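Local coordinates for protein CRISPR system Cmr subunit Cmr6 (Pyrococcus furiosus, PDB 4W8V) that caps, together with Cmr1, the type III-B Cmr ribonucleoprotein complex, a CRISPR RNA-guided assembly that defends the archaeon against invading nucleic acids, at residues A[45-50]-A[199-204]. Residues are numbered along the deposited sequence; the frame is centred on the assembly and turned at random.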
loop_
_atom_site.group_PDB
_atom_site.type_symbol
_atom_site.label_atom_id
_atom_site.label_comp_id
_atom_site.label_asym_id
_atom_site.label_seq_id
_atom_site.Cartn_x
_atom_site.Cartn_y
_atom_site.Cartn_z
ATOM N N TYR A 45 19.888 9.945 -8.624
ATOM C CA TYR A 45 20.864 10.127 -7.546
ATOM C C TYR A 45 20.879 8.962 -6.557
ATOM O O TYR A 45 21.164 9.143 -5.379
ATOM C CB TYR A 45 20.621 11.444 -6.784
ATOM C CG TYR A 45 20.413 12.663 -7.662
ATOM C CD1 TYR A 45 21.471 13.501 -7.991
ATOM C CD2 TYR A 45 19.152 12.982 -8.143
ATOM C CE1 TYR A 45 21.275 14.628 -8.788
ATOM C CE2 TYR A 45 18.944 14.096 -8.945
ATOM C CZ TYR A 45 20.006 14.915 -9.263
ATOM O OH TYR A 45 19.786 16.014 -10.063
ATOM N N GLY A 46 20.572 7.766 -7.037
ATOM C CA GLY A 46 20.620 6.577 -6.198
ATOM C C GLY A 46 19.313 6.239 -5.512
ATOM O O GLY A 46 19.198 5.199 -4.850
ATOM N N VAL A 47 18.319 7.100 -5.675
ATOM C CA VAL A 47 17.027 6.906 -5.019
ATOM C C VAL A 47 16.209 5.790 -5.685
ATOM O O VAL A 47 15.896 5.876 -6.873
ATOM C CB VAL A 47 16.238 8.234 -5.029
ATOM C CG1 VAL A 47 14.867 8.093 -4.378
ATOM C CG2 VAL A 47 17.048 9.297 -4.318
ATOM N N PRO A 48 15.865 4.727 -4.930
ATOM C CA PRO A 48 15.116 3.652 -5.584
ATOM C C PRO A 48 13.632 3.977 -5.721
ATOM O O PRO A 48 13.155 4.964 -5.180
ATOM C CB PRO A 48 15.345 2.467 -4.646
ATOM C CG PRO A 48 15.514 3.104 -3.313
ATOM C CD PRO A 48 16.273 4.346 -3.561
ATOM N N TYR A 49 12.890 3.181 -6.468
ATOM C CA TYR A 49 11.455 3.420 -6.549
ATOM C C TYR A 49 10.687 2.556 -5.567
ATOM O O TYR A 49 11.255 1.691 -4.895
ATOM C CB TYR A 49 10.931 3.164 -7.967
ATOM C CG TYR A 49 11.048 1.726 -8.443
ATOM C CD1 TYR A 49 9.965 0.856 -8.382
ATOM C CD2 TYR A 49 12.232 1.256 -8.986
ATOM C CE1 TYR A 49 10.062 -0.447 -8.842
ATOM C CE2 TYR A 49 12.343 -0.050 -9.457
ATOM C CZ TYR A 49 11.258 -0.895 -9.387
ATOM O OH TYR A 49 11.381 -2.185 -9.874
ATOM N N ILE A 50 9.386 2.826 -5.486
ATOM C CA ILE A 50 8.456 2.032 -4.693
ATOM C C ILE A 50 7.629 1.179 -5.628
ATOM O O ILE A 50 6.854 1.713 -6.422
ATOM C CB ILE A 50 7.517 2.926 -3.873
ATOM C CG1 ILE A 50 8.316 3.785 -2.882
ATOM C CG2 ILE A 50 6.467 2.084 -3.180
ATOM C CD1 ILE A 50 7.828 5.230 -2.791
ATOM N N LYS A 199 13.640 13.057 3.768
ATOM C CA LYS A 199 12.358 13.721 3.579
ATOM C C LYS A 199 12.405 14.638 2.358
ATOM O O LYS A 199 13.478 15.049 1.935
ATOM C CB LYS A 199 11.976 14.543 4.811
ATOM C CG LYS A 199 12.102 13.837 6.133
ATOM C CD LYS A 199 11.865 14.810 7.269
ATOM C CE LYS A 199 11.892 14.110 8.610
ATOM N NZ LYS A 199 11.569 15.065 9.690
ATOM N N ASP A 200 11.231 14.947 1.816
ATOM C CA ASP A 200 11.063 15.886 0.706
ATOM C C ASP A 200 11.716 15.412 -0.581
ATOM O O ASP A 200 12.276 16.198 -1.334
ATOM C CB ASP A 200 11.602 17.267 1.077
ATOM C CG ASP A 200 10.816 17.909 2.187
ATOM O OD1 ASP A 200 9.567 17.849 2.141
ATOM O OD2 ASP A 200 11.447 18.460 3.110
ATOM N N VAL A 201 11.634 14.113 -0.820
ATOM C CA VAL A 201 12.020 13.552 -2.098
ATOM C C VAL A 201 10.734 13.305 -2.881
ATOM O O VAL A 201 9.782 12.734 -2.356
ATOM C CB VAL A 201 12.840 12.274 -1.914
ATOM C CG1 VAL A 201 13.084 11.599 -3.252
ATOM C CG2 VAL A 201 14.166 12.602 -1.185
ATOM N N PRO A 202 10.674 13.802 -4.119
ATOM C CA PRO A 202 9.430 13.721 -4.888
ATOM C C PRO A 202 9.257 12.412 -5.655
ATOM O O PRO A 202 10.198 11.954 -6.303
ATOM C CB PRO A 202 9.545 14.895 -5.856
ATOM C CG PRO A 202 10.999 15.147 -5.992
ATOM C CD PRO A 202 11.652 14.731 -4.720
ATOM N N PHE A 203 8.057 11.833 -5.569
ATOM C CA PHE A 203 7.695 10.627 -6.292
ATOM C C PHE A 203 6.444 10.881 -7.116
ATOM O O PHE A 203 5.544 11.592 -6.686
ATOM C CB PHE A 203 7.454 9.435 -5.329
ATOM C CG PHE A 203 8.710 8.851 -4.766
ATOM C CD1 PHE A 203 9.399 9.502 -3.762
ATOM C CD2 PHE A 203 9.209 7.652 -5.245
ATOM C CE1 PHE A 203 10.571 8.975 -3.257
ATOM C CE2 PHE A 203 10.377 7.111 -4.744
ATOM C CZ PHE A 203 11.058 7.766 -3.751
ATOM N N LEU A 204 6.389 10.285 -8.302
ATOM C CA LEU A 204 5.147 10.211 -9.052
ATOM C C LEU A 204 4.394 8.925 -8.693
ATOM O O LEU A 204 4.960 7.843 -8.700
ATOM C CB LEU A 204 5.422 10.260 -10.548
ATOM C CG LEU A 204 4.214 10.522 -11.440
ATOM C CD1 LEU A 204 3.841 11.994 -11.382
ATOM C CD2 LEU A 204 4.532 10.114 -12.850
#
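The phenyl ring of F203 reaches from strand 202-209 into the loop 45-50, where V47, P48, Y49 and I50 all meet it. CB points toward the loop; rotation about the CA-CB bond (chi1 -75°) sets CG beside the backbone N, opposite the carbonyl carbon, and carries the ring to the loop. CD2 lies 3.7 Å from CD1 of I50, a methyl that sits over one face, offset toward the rim, as a CH-pi contact 4.0 Å from the ring centroid. CE2 shares this methyl and also meets the carbonyl O of P48, 3.5 Å away in the ring plane, so the oxygen faces the slightly positive hydrogens of the ring edge, probably a weakly favourable contact. CA of Y49 lies 4.2 Å from CE2 at the same edge. At the tip, CZ lies 3.8 Å from P48 O and 3.9 Å from CG1 of V47, which comes in obliquely. Chi1 of 179° sends this methyl away from the V47 backbone N, and it also packs 4.1 Å from CG1 of V201. L25, T21 and P149 add further contacts to F203. The buried apolar cluster thus packs the loop between helices 34-43 and 52-68 against an inner strand of the four-stranded antiparallel sheet, in the ferredoxin-like fold of this RAMP-domain fragment of Cmr6.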